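Local coordinates for hemopexin fold protein CP4 (PDB 3OYO) that is of uncertain function but, as a cowpea seed protein of the hemopexin family, folds into a four-bladed beta-propeller and binds calcium, at residues D36-N41 with W216-G221; A70-V75 with S81-Y86; T101-E104 with L109-T112; R123-K128 with H178-A183; Y138-Y143 with G199-T204. One frame throughout, in Å; residues are numbered along the deposited sequence.

Interaction 1: residues D36-N41 with W216-G221; sequences DTILTN and WPVLKG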
# COMPACT_ATOMS: atom_id res chain seq x y z
N ASP A 36 4.42 10.82 15.43
CA ASP A 36 3.30 10.73 14.49
C ASP A 36 1.96 11.00 15.16
O ASP A 36 1.78 10.74 16.34
CB ASP A 36 3.36 9.40 13.73
CG ASP A 36 4.73 9.17 13.10
OD1 ASP A 36 5.26 10.12 12.47
OD2 ASP A 36 5.31 8.07 13.27
N THR A 37 1.03 11.56 14.41
CA THR A 37 -0.26 12.01 14.96
C THR A 37 -1.49 11.54 14.14
O THR A 37 -1.48 11.61 12.89
CB THR A 37 -0.22 13.55 15.11
OG1 THR A 37 0.26 13.89 16.42
CG2 THR A 37 -1.55 14.20 14.86
N ILE A 38 -2.51 11.06 14.84
CA ILE A 38 -3.77 10.69 14.21
C ILE A 38 -4.67 11.88 13.87
O ILE A 38 -5.12 12.65 14.75
CB ILE A 38 -4.58 9.67 15.06
CG1 ILE A 38 -3.83 8.34 15.17
CG2 ILE A 38 -5.98 9.42 14.38
CD1 ILE A 38 -4.21 7.53 16.37
N LEU A 39 -4.95 12.02 12.59
CA LEU A 39 -5.80 13.08 12.14
C LEU A 39 -7.22 12.56 11.99
O LEU A 39 -8.18 13.31 12.20
CB LEU A 39 -5.30 13.69 10.83
CG LEU A 39 -3.86 14.24 10.79
CD1 LEU A 39 -3.50 14.64 9.38
CD2 LEU A 39 -3.68 15.45 11.72
N THR A 40 -7.36 11.29 11.60
CA THR A 40 -8.70 10.68 11.55
C THR A 40 -8.71 9.41 12.36
O THR A 40 -8.06 8.43 12.00
CB THR A 40 -9.14 10.32 10.12
OG1 THR A 40 -9.19 11.50 9.34
CG2 THR A 40 -10.52 9.73 10.16
N ASN A 41 -9.45 9.44 13.47
CA ASN A 41 -9.61 8.27 14.35
C ASN A 41 -10.14 7.04 13.64
O ASN A 41 -10.82 7.16 12.62
CB ASN A 41 -10.50 8.62 15.54
CG ASN A 41 -9.74 9.32 16.63
OD1 ASN A 41 -8.74 8.79 17.13
ND2 ASN A 41 -10.18 10.52 17.00
N TRP A 216 5.52 3.46 15.50
CA TRP A 216 4.31 4.29 15.38
C TRP A 216 3.52 4.15 16.67
O TRP A 216 2.36 3.66 16.64
CB TRP A 216 3.43 3.84 14.17
CG TRP A 216 4.18 3.62 12.89
CD1 TRP A 216 5.03 2.58 12.60
CD2 TRP A 216 4.18 4.46 11.73
NE1 TRP A 216 5.54 2.72 11.35
CE2 TRP A 216 5.04 3.86 10.78
CE3 TRP A 216 3.51 5.65 11.39
CZ2 TRP A 216 5.27 4.41 9.51
CZ3 TRP A 216 3.75 6.21 10.12
CH2 TRP A 216 4.62 5.59 9.20
N PRO A 217 4.13 4.55 17.83
CA PRO A 217 3.55 4.38 19.17
C PRO A 217 2.12 4.92 19.29
O PRO A 217 1.34 4.40 20.09
CB PRO A 217 4.51 5.17 20.09
CG PRO A 217 5.19 6.13 19.17
CD PRO A 217 5.39 5.33 17.90
N VAL A 218 1.78 5.93 18.48
CA VAL A 218 0.42 6.49 18.47
C VAL A 218 -0.65 5.45 18.12
O VAL A 218 -1.83 5.68 18.36
CB VAL A 218 0.29 7.75 17.56
CG1 VAL A 218 0.05 7.37 16.07
CG2 VAL A 218 -0.78 8.65 18.05
N LEU A 219 -0.26 4.28 17.60
CA LEU A 219 -1.28 3.29 17.23
C LEU A 219 -1.58 2.40 18.43
O LEU A 219 -2.55 1.61 18.43
CB LEU A 219 -0.83 2.46 16.01
CG LEU A 219 -0.62 3.21 14.68
CD1 LEU A 219 -0.23 2.19 13.67
CD2 LEU A 219 -1.86 4.01 14.25
N LYS A 220 -0.74 2.52 19.45
CA LYS A 220 -0.88 1.68 20.65
C LYS A 220 -2.28 1.81 21.25
O LYS A 220 -2.76 2.91 21.46
CB LYS A 220 0.16 2.04 21.70
CG LYS A 220 1.57 1.69 21.33
CD LYS A 220 2.49 2.20 22.46
CE LYS A 220 3.97 1.91 22.23
NZ LYS A 220 4.70 2.74 23.26
N GLY A 221 -2.91 0.66 21.49
CA GLY A 221 -4.25 0.60 22.07
C GLY A 221 -5.36 0.83 21.07
O GLY A 221 -6.50 1.01 21.44
O HOH W 1 3.62 7.40 16.03
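D36 and V218 meet through a backbone oxygen and a branched side chain: D36 O lies 3.6 Å from V218 CB, and both methyls of the valine sit close to the same oxygen. A chi1 of 84° puts V218 CG1 between the backbone N and the carbonyl carbon and CG2 anti to the N, where it meets I38 CD1 at 4.0 Å. This pair is the apolar part of the contact, and I38 CD1 further packs on the carbonyl V218 O at 3.6 Å.

The second kind of contact is polar against aromatic. D36 OD2 approaches the six-membered ring of W216 obliquely, 3.6 Å from CE3, with carboxylate and indole planes 35° apart. The other oxygen, OD1, takes a hydrogen bond from T30 N, which helps to fix the rotation of the carboxylate.

Water supplies a third, loose link. One molecule donates weakly to D36 OD2 at 3.3 Å and accepts weakly from V218 N.

W216 has edge-to-face neighbours in F18 of the first sheet and in Y184 and Y191 of the last. The edge strand 37-44 of the first blade is thus joined to the turn after the final helix, 212-215, a first-to-last closure that fits the ring of a four-bladed hemopexin propeller.

Interaction 2: residues A70-V75 with S81-Y86; sequences ASEAYV and SAYIDY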
# COMPACT_ATOMS: atom_id res chain seq x y z
N ALA A 70 -2.22 13.08 -7.91
CA ALA A 70 -3.27 13.98 -7.41
C ALA A 70 -3.90 13.31 -6.20
O ALA A 70 -3.18 12.85 -5.32
CB ALA A 70 -4.32 14.29 -8.53
N SER A 71 -5.23 13.28 -6.16
CA SER A 71 -5.98 12.60 -5.08
C SER A 71 -6.63 11.33 -5.61
O SER A 71 -7.75 11.00 -5.25
CB SER A 71 -7.00 13.57 -4.49
OG SER A 71 -6.28 14.57 -3.80
N GLU A 72 -5.90 10.60 -6.44
CA GLU A 72 -6.35 9.35 -7.01
C GLU A 72 -5.51 8.19 -6.47
O GLU A 72 -4.33 8.36 -6.16
CB GLU A 72 -6.29 9.41 -8.54
CG GLU A 72 -7.30 10.36 -9.16
CD GLU A 72 -7.08 10.57 -10.66
OE1 GLU A 72 -6.22 9.90 -11.25
OE2 GLU A 72 -7.75 11.43 -11.25
N ALA A 73 -6.12 7.03 -6.35
CA ALA A 73 -5.44 5.86 -5.80
C ALA A 73 -6.14 4.59 -6.29
O ALA A 73 -7.31 4.63 -6.62
CB ALA A 73 -5.47 5.92 -4.24
N TYR A 74 -5.40 3.48 -6.37
CA TYR A 74 -5.96 2.18 -6.71
C TYR A 74 -6.18 1.45 -5.36
O TYR A 74 -5.33 1.52 -4.49
CB TYR A 74 -5.00 1.37 -7.64
CG TYR A 74 -5.33 1.53 -9.09
CD1 TYR A 74 -6.46 0.89 -9.63
CD2 TYR A 74 -4.56 2.34 -9.93
CE1 TYR A 74 -6.81 1.08 -10.96
CE2 TYR A 74 -4.92 2.53 -11.26
CZ TYR A 74 -6.06 1.89 -11.75
OH TYR A 74 -6.45 2.04 -13.07
N VAL A 75 -7.33 0.80 -5.19
CA VAL A 75 -7.58 0.03 -3.97
C VAL A 75 -7.98 -1.39 -4.35
O VAL A 75 -8.54 -1.66 -5.43
CB VAL A 75 -8.66 0.71 -3.04
CG1 VAL A 75 -8.18 2.06 -2.56
CG2 VAL A 75 -9.97 0.89 -3.81
N SER A 81 -10.82 -4.74 -7.61
CA SER A 81 -10.10 -3.45 -7.71
C SER A 81 -11.01 -2.24 -8.04
O SER A 81 -12.09 -2.36 -8.63
CB SER A 81 -8.94 -3.57 -8.74
OG SER A 81 -8.12 -2.40 -8.74
N ALA A 82 -10.57 -1.06 -7.62
CA ALA A 82 -11.26 0.16 -8.04
C ALA A 82 -10.22 1.27 -8.13
O ALA A 82 -9.22 1.26 -7.38
CB ALA A 82 -12.40 0.56 -7.05
N TYR A 83 -10.42 2.17 -9.09
CA TYR A 83 -9.62 3.38 -9.16
C TYR A 83 -10.55 4.40 -8.55
O TYR A 83 -11.73 4.44 -8.89
CB TYR A 83 -9.25 3.71 -10.62
CG TYR A 83 -8.14 4.75 -10.73
CD1 TYR A 83 -7.02 4.67 -9.92
CD2 TYR A 83 -8.23 5.81 -11.62
CE1 TYR A 83 -6.00 5.60 -9.99
CE2 TYR A 83 -7.20 6.78 -11.70
CZ TYR A 83 -6.09 6.68 -10.86
OH TYR A 83 -5.06 7.63 -10.91
N ILE A 84 -10.04 5.19 -7.61
CA ILE A 84 -10.86 6.12 -6.84
C ILE A 84 -10.25 7.53 -6.76
O ILE A 84 -9.06 7.73 -7.01
CB ILE A 84 -11.10 5.59 -5.41
CG1 ILE A 84 -9.80 5.64 -4.58
CG2 ILE A 84 -11.68 4.16 -5.48
CD1 ILE A 84 -10.01 5.39 -3.09
N ASP A 85 -11.08 8.52 -6.48
CA ASP A 85 -10.58 9.84 -6.19
C ASP A 85 -11.15 10.10 -4.80
O ASP A 85 -12.37 10.21 -4.63
CB ASP A 85 -11.09 10.87 -7.19
CG ASP A 85 -10.55 12.29 -6.89
OD1 ASP A 85 -10.64 12.77 -5.74
OD2 ASP A 85 -10.00 12.91 -7.81
N TYR A 86 -10.28 10.17 -3.80
CA TYR A 86 -10.76 10.28 -2.40
C TYR A 86 -11.01 11.73 -2.01
O TYR A 86 -11.56 11.98 -0.94
CB TYR A 86 -9.81 9.61 -1.39
CG TYR A 86 -8.38 10.01 -1.52
CD1 TYR A 86 -7.54 9.32 -2.43
CD2 TYR A 86 -7.85 11.01 -0.74
CE1 TYR A 86 -6.21 9.67 -2.59
CE2 TYR A 86 -6.48 11.38 -0.89
CZ TYR A 86 -5.69 10.72 -1.82
OH TYR A 86 -4.39 11.04 -2.00
O HOH W 2 -3.40 10.18 -4.14
O HOH W 3 -7.48 13.96 -8.03
O HOH W 4 -10.05 12.34 -10.24
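Y74 and Y83 stack across a beta hairpin, strands 72-77 and 80-85 of the second propeller blade. The stack is offset, with planes 30° apart: CD1 of Y83 sits over the centre of the Y74 ring, 3.2 Å above its plane. At chi1 -165° the Y83 ring slants across the neighbouring strand, carrying its hydroxyl to E72. There it donates to OE1 at 2.6 Å, on the anti side of a carboxylate turned 79° from the ring; T68 OG1 is a further partner. Without the ring, as with an alanine here, that face of Y74 would probably lose its cover and E72 OE1 its hydroxyl donor.

The opposite face of the hairpin is aliphatic. V75 splits its branches, CG1 meeting I84 CD1 at 3.8 Å while CG2 touches both I84 CG2 and A82 CB. Further along, the A73 methyl packs on Y86, its CB 4.2 Å from Y86 CE1.

At the hairpin's open end S71 rides on Y86. Its CB stands over the ring face, 4.3 Å from the centroid, while Y86 N donates to S71 O. Beside them, the carboxylates of E72 and D85 approach to 4.4 Å between OE2 and OD2, and one water donates to both of these oxygens.

Interaction 3: residues T101-E104 with L109-T112; sequences TIAE and LNNT
I102 overlaps L109 through a single pair of methyls, CG2 of the isoleucine lying 4.0 Å from CD1 of the leucine as the two side chains pass at a slant. CG2 of I102 is anti to its own backbone N (CG1 at chi1 -76°), which leaves that methyl facing the turn. I118 packs on both residues and extends this apolar patch. One helical position further on, A103 brings its methyl up to N110, CB standing 4.0 Å from N110 CA; E115 flanks that pair.

Each side of the contact is stiffened from within. T101 and E104 exchange bonds at the helix start: E104 N donates to T101 OG1 at 3.3 Å, and T101 N returns a straight bond (166°) to the anti lone pair of E104 OE2. The same carboxylate oxygen also takes the T101 hydroxyl, from above the carboxylate plane, so two donors hold it. In the turn, L109 O is gripped from one face by T112 OG1 at 2.6 Å and by T112 N at 3.1 Å.

The first turn of helix 102-105, headed by a capping box, packs through I102 and A103 on a type II beta turn, L109 to T112, in the connection from the second blade of the propeller to strand 120-123 of the third.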
# COMPACT_ATOMS: atom_id res chain seq x y z
N THR A 101 -12.87 -6.88 -11.36
CA THR A 101 -11.95 -7.85 -10.77
C THR A 101 -10.55 -7.31 -11.12
O THR A 101 -10.40 -6.41 -11.97
CB THR A 101 -12.09 -9.27 -11.37
OG1 THR A 101 -11.77 -9.20 -12.77
CG2 THR A 101 -13.52 -9.87 -11.19
N ILE A 102 -9.55 -7.86 -10.47
CA ILE A 102 -8.15 -7.49 -10.76
C ILE A 102 -7.76 -7.68 -12.23
O ILE A 102 -7.21 -6.76 -12.84
CB ILE A 102 -7.16 -8.22 -9.80
CG1 ILE A 102 -7.21 -7.56 -8.42
CG2 ILE A 102 -5.80 -8.14 -10.35
CD1 ILE A 102 -6.36 -8.25 -7.33
N ALA A 103 -8.08 -8.85 -12.80
CA ALA A 103 -7.74 -9.15 -14.20
C ALA A 103 -8.47 -8.24 -15.17
O ALA A 103 -7.98 -7.97 -16.26
CB ALA A 103 -8.06 -10.62 -14.50
N GLU A 104 -9.66 -7.78 -14.80
CA GLU A 104 -10.38 -6.82 -15.66
C GLU A 104 -9.81 -5.44 -15.57
O GLU A 104 -9.78 -4.72 -16.56
CB GLU A 104 -11.87 -6.77 -15.32
CG GLU A 104 -12.61 -7.97 -15.79
CD GLU A 104 -13.99 -8.08 -15.19
OE1 GLU A 104 -14.93 -8.42 -15.94
OE2 GLU A 104 -14.14 -7.83 -13.97
N LEU A 109 -2.31 -8.87 -15.70
CA LEU A 109 -2.22 -9.73 -14.50
C LEU A 109 -3.07 -11.00 -14.65
O LEU A 109 -3.02 -11.90 -13.80
CB LEU A 109 -2.61 -8.94 -13.22
CG LEU A 109 -1.84 -7.62 -12.98
CD1 LEU A 109 -2.20 -7.00 -11.59
CD2 LEU A 109 -0.38 -7.95 -13.00
N ASN A 110 -3.83 -11.07 -15.74
CA ASN A 110 -4.68 -12.23 -16.00
C ASN A 110 -3.82 -13.49 -15.96
O ASN A 110 -2.75 -13.52 -16.56
CB ASN A 110 -5.39 -12.09 -17.32
CG ASN A 110 -6.65 -12.92 -17.38
OD1 ASN A 110 -6.80 -13.88 -16.65
ND2 ASN A 110 -7.57 -12.54 -18.25
N ASN A 111 -4.28 -14.51 -15.24
CA ASN A 111 -3.63 -15.83 -15.16
C ASN A 111 -2.31 -15.84 -14.43
O ASN A 111 -1.51 -16.75 -14.63
CB ASN A 111 -3.48 -16.49 -16.56
CG ASN A 111 -4.80 -16.87 -17.17
OD1 ASN A 111 -5.06 -16.68 -18.36
ND2 ASN A 111 -5.70 -17.33 -16.32
N THR A 112 -2.08 -14.84 -13.58
CA THR A 112 -0.87 -14.76 -12.77
C THR A 112 -1.29 -14.91 -11.32
O THR A 112 -2.49 -14.94 -11.00
CB THR A 112 -0.08 -13.38 -12.93
OG1 THR A 112 -0.88 -12.29 -12.42
CG2 THR A 112 0.25 -13.12 -14.37

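Interaction 4: residues R123-K128 with H178-A183; sequences RSTKGK and HKEPEA
One methyl carries this entire contact: CG2 of T125 touches both E180 and P181, the two residues on either side of a cis peptide bond. T125 sits in the link between the first two strands of the third propeller blade (120-123 and 129-134), and E180 and P181 in the matching link of the fourth (173-176 and 182-187), so the contact ties blade to blade at the surface.

T125 holds OG1 between its backbone N and carbonyl carbon (chi1 45°), which swings CG2 out to the partner. The extended E180 runs past it in the opposite direction, the methyl lying alongside the glutamate chain, 3.9 Å from CG and 3.8 Å from OE2. P181 adds a second apolar touch, its CB 4.2 Å from T125 CG2. The meeting is purely van der Waals, and P198 also touches T125.

The loop that presents T125 is braced internally. In an ST turn K126 N donates to S124 OG at 3.1 Å, nearly straight. R123 reaches across the bend, NH1 giving a bond in its guanidinium plane to G127 O from above the carbonyl plane, while NE binds T68 O. On the other side the chain folds back around the cis bond, and E182 N donates to K179 O at 3.1 Å.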
# COMPACT_ATOMS: atom_id res chain seq x y z
N ARG A 123 3.93 3.09 -4.62
CA ARG A 123 4.28 3.97 -5.75
C ARG A 123 5.78 4.19 -5.92
O ARG A 123 6.47 4.60 -4.99
CB ARG A 123 3.61 5.34 -5.53
CG ARG A 123 3.84 6.32 -6.66
CD ARG A 123 3.13 5.90 -7.94
NE ARG A 123 2.87 7.04 -8.83
CZ ARG A 123 3.72 7.48 -9.75
NH1 ARG A 123 4.94 6.91 -9.88
NH2 ARG A 123 3.36 8.52 -10.54
N SER A 124 6.30 3.93 -7.12
CA SER A 124 7.71 4.17 -7.38
C SER A 124 7.87 5.66 -7.68
O SER A 124 6.89 6.39 -7.93
CB SER A 124 8.19 3.35 -8.58
OG SER A 124 9.53 3.67 -8.94
N THR A 125 9.13 6.10 -7.72
CA THR A 125 9.41 7.47 -8.05
C THR A 125 9.56 7.59 -9.53
O THR A 125 9.42 8.65 -10.06
CB THR A 125 10.71 7.98 -7.39
OG1 THR A 125 11.73 6.99 -7.54
CG2 THR A 125 10.50 8.24 -5.93
N LYS A 126 9.85 6.49 -10.22
CA LYS A 126 10.09 6.55 -11.66
C LYS A 126 8.77 6.47 -12.45
O LYS A 126 7.88 5.67 -12.13
CB LYS A 126 11.04 5.44 -12.09
CG LYS A 126 11.34 5.45 -13.57
CD LYS A 126 12.04 4.20 -14.04
CE LYS A 126 13.51 4.19 -13.69
NZ LYS A 126 14.29 3.04 -14.32
N GLY A 127 8.67 7.34 -13.47
CA GLY A 127 7.51 7.44 -14.34
C GLY A 127 6.21 7.22 -13.56
O GLY A 127 5.94 7.91 -12.58
N LYS A 128 5.42 6.25 -14.03
CA LYS A 128 4.15 5.87 -13.44
C LYS A 128 4.25 4.43 -12.88
O LYS A 128 3.24 3.75 -12.78
CB LYS A 128 3.01 5.92 -14.46
CG LYS A 128 2.92 7.17 -15.26
CD LYS A 128 2.64 8.40 -14.41
CE LYS A 128 1.83 9.38 -15.22
NZ LYS A 128 1.80 10.67 -14.48
N HIS A 178 6.43 10.55 1.49
CA HIS A 178 6.49 11.87 0.85
C HIS A 178 7.94 12.32 0.76
O HIS A 178 8.29 13.24 0.01
CB HIS A 178 5.73 12.91 1.67
CG HIS A 178 4.25 12.79 1.55
ND1 HIS A 178 3.49 12.03 2.41
CD2 HIS A 178 3.38 13.34 0.67
CE1 HIS A 178 2.23 12.09 2.05
NE2 HIS A 178 2.13 12.91 1.02
N LYS A 179 8.77 11.70 1.59
CA LYS A 179 10.20 11.87 1.53
C LYS A 179 10.70 10.83 0.56
O LYS A 179 10.76 9.64 0.89
CB LYS A 179 10.80 11.67 2.91
CG LYS A 179 12.30 11.88 2.93
CD LYS A 179 12.88 11.47 4.24
CE LYS A 179 14.43 11.43 4.21
NZ LYS A 179 14.97 12.81 4.37
N GLU A 180 11.06 11.29 -0.63
CA GLU A 180 11.56 10.45 -1.70
C GLU A 180 13.09 10.22 -1.54
O GLU A 180 13.79 11.12 -1.06
CB GLU A 180 11.24 11.09 -3.04
CG GLU A 180 9.76 11.06 -3.30
CD GLU A 180 9.38 11.68 -4.64
OE1 GLU A 180 8.15 11.81 -4.90
OE2 GLU A 180 10.28 12.03 -5.43
N PRO A 181 13.59 9.03 -1.90
CA PRO A 181 12.91 7.84 -2.41
C PRO A 181 12.80 6.74 -1.31
O PRO A 181 13.34 5.65 -1.46
CB PRO A 181 13.86 7.40 -3.53
CG PRO A 181 15.28 7.69 -2.92
CD PRO A 181 15.07 8.82 -1.90
N GLU A 182 12.10 7.04 -0.22
CA GLU A 182 11.91 6.07 0.88
C GLU A 182 10.52 5.41 0.82
O GLU A 182 9.61 5.92 0.20
CB GLU A 182 12.10 6.75 2.24
CG GLU A 182 13.53 7.20 2.50
CD GLU A 182 13.71 7.93 3.81
OE1 GLU A 182 14.84 8.37 4.03
OE2 GLU A 182 12.75 8.07 4.61
N ALA A 183 10.40 4.25 1.44
CA ALA A 183 9.15 3.53 1.52
C ALA A 183 9.14 2.77 2.84
O ALA A 183 10.20 2.51 3.44
CB ALA A 183 8.97 2.56 0.31

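Interaction 5: residues Y138-Y143 with G199-T204; sequences YVRIAY and GGKADT
Strand 137-142 of the third propeller blade faces the loop between strands 190-195 and 205-211 of the fourth, and the junction consists of K201 reaching over R140 and Y138. The lysine end lies on one face of the guanidinium group, NZ 3.2 Å above its plane and displaced toward the rim. Its nearest atom there is R140 NE, also at 3.2 Å. Neither nitrogen can accept from the other, so these are like charges brought close. K201 is bent at chi2 (62°), which folds its end back over the arginine; the modelled place of NZ is doubtful, however, because it also crowds G199 N, another donor. The 3.3 Å between K201 CE and R140 CD is equally short and shares the doubt.

This is a blade-to-blade junction of the four-bladed hemopexin propeller, and the counter-charge comes from the arginine's own blade: R140 NH2 forms a salt bridge with E129, which probably offsets part of the repulsion. With an alanine here, E129 would probably be left without its salt-bridge mate.

Y138 adds a lighter touch, its OH 4.0 Å from K201 CG, and its ring meets F159 edge-to-face. The loop itself is turned tightly. K201 O accepts from both T204 OG1, at 2.5 Å, and T204 N, which arrive from the same face of the carbonyl plane, while D203 N donates to G200 O at 2.8 Å.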
# COMPACT_ATOMS: atom_id res chain seq x y z
N TYR A 138 7.18 -10.30 -6.91
CA TYR A 138 6.83 -8.90 -7.15
C TYR A 138 6.97 -8.63 -8.64
O TYR A 138 7.58 -9.43 -9.37
CB TYR A 138 7.70 -7.92 -6.37
CG TYR A 138 9.06 -7.73 -6.97
CD1 TYR A 138 10.12 -8.58 -6.63
CD2 TYR A 138 9.30 -6.72 -7.87
CE1 TYR A 138 11.38 -8.41 -7.20
CE2 TYR A 138 10.53 -6.55 -8.44
CZ TYR A 138 11.56 -7.40 -8.10
OH TYR A 138 12.77 -7.21 -8.69
N VAL A 139 6.35 -7.54 -9.11
CA VAL A 139 6.47 -7.11 -10.47
C VAL A 139 6.15 -5.60 -10.48
O VAL A 139 5.33 -5.13 -9.68
CB VAL A 139 5.46 -7.86 -11.39
CG1 VAL A 139 4.04 -7.29 -11.21
CG2 VAL A 139 5.89 -7.82 -12.82
N ARG A 140 6.78 -4.86 -11.40
CA ARG A 140 6.46 -3.46 -11.59
C ARG A 140 5.44 -3.33 -12.69
O ARG A 140 5.44 -4.09 -13.64
CB ARG A 140 7.71 -2.65 -11.92
CG ARG A 140 8.74 -2.67 -10.83
CD ARG A 140 10.12 -2.87 -11.40
NE ARG A 140 10.47 -1.83 -12.36
CZ ARG A 140 11.34 -1.96 -13.38
NH1 ARG A 140 12.00 -3.08 -13.61
NH2 ARG A 140 11.54 -0.94 -14.17
N ILE A 141 4.52 -2.38 -12.52
CA ILE A 141 3.52 -2.05 -13.52
C ILE A 141 3.46 -0.54 -13.68
O ILE A 141 3.64 0.17 -12.71
CB ILE A 141 2.10 -2.65 -13.13
CG1 ILE A 141 1.13 -2.46 -14.29
CG2 ILE A 141 1.55 -2.09 -11.81
CD1 ILE A 141 -0.19 -3.20 -14.08
N ALA A 142 3.21 -0.04 -14.90
CA ALA A 142 2.95 1.38 -15.14
C ALA A 142 1.46 1.55 -15.13
O ALA A 142 0.76 0.96 -15.97
CB ALA A 142 3.55 1.84 -16.52
N TYR A 143 0.95 2.35 -14.20
CA TYR A 143 -0.49 2.44 -14.02
C TYR A 143 -1.30 3.14 -15.16
O TYR A 143 -2.50 2.88 -15.30
CB TYR A 143 -0.87 3.01 -12.62
CG TYR A 143 -0.54 4.46 -12.42
CD1 TYR A 143 0.56 4.83 -11.65
CD2 TYR A 143 -1.32 5.47 -13.01
CE1 TYR A 143 0.88 6.16 -11.46
CE2 TYR A 143 -1.00 6.82 -12.85
CZ TYR A 143 0.11 7.14 -12.07
OH TYR A 143 0.45 8.48 -11.86
N GLY A 199 14.95 0.90 -11.18
CA GLY A 199 15.87 0.18 -12.05
C GLY A 199 16.88 -0.68 -11.28
O GLY A 199 17.19 -1.80 -11.69
N GLY A 200 17.40 -0.14 -10.17
CA GLY A 200 18.42 -0.82 -9.37
C GLY A 200 17.88 -1.28 -8.03
O GLY A 200 18.34 -0.86 -6.97
N LYS A 201 16.86 -2.12 -8.09
CA LYS A 201 16.30 -2.80 -6.93
C LYS A 201 17.40 -3.40 -6.03
O LYS A 201 17.26 -3.42 -4.80
CB LYS A 201 15.35 -3.94 -7.40
CG LYS A 201 14.06 -3.49 -8.12
CD LYS A 201 14.28 -2.71 -9.46
CE LYS A 201 12.96 -2.03 -9.89
NZ LYS A 201 12.98 -0.82 -10.72
N ALA A 202 18.46 -3.93 -6.65
CA ALA A 202 19.61 -4.49 -5.95
C ALA A 202 20.32 -3.46 -5.05
O ALA A 202 20.90 -3.82 -4.03
CB ALA A 202 20.59 -5.11 -6.96
N ASP A 203 20.23 -2.18 -5.42
CA ASP A 203 20.79 -1.07 -4.64
C ASP A 203 19.87 -0.49 -3.52
O ASP A 203 20.07 0.64 -3.06
CB ASP A 203 21.24 0.03 -5.59
CG ASP A 203 22.59 -0.26 -6.17
OD1 ASP A 203 23.56 -0.26 -5.38
OD2 ASP A 203 22.69 -0.52 -7.38
N THR A 204 18.88 -1.27 -3.10
CA THR A 204 17.97 -0.90 -2.02
C THR A 204 18.74 -0.88 -0.70
O THR A 204 19.55 -1.79 -0.42
CB THR A 204 16.77 -1.87 -1.96
OG1 THR A 204 16.10 -1.81 -3.21
CG2 THR A 204 15.77 -1.55 -0.82

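From the N terminus, the chain leaves interaction 1 at 36-41 in the first blade and returns to it only at 216-221, after the fourth, so the other four contacts all fall within this long loop. Interaction 2 closes first, as the short hairpin of the second blade, and interaction 3 follows in series where the chain passes to the third. Interactions 4 and 5 then cross: 123-128, 138-143, 178-183 and 199-204 alternate along the chain, and both pairs tie the third blade to the fourth. Their centres are about 11 Å apart, and they touch, K128 O lying 3.0 Å from Y143 N in a probable hydrogen bond.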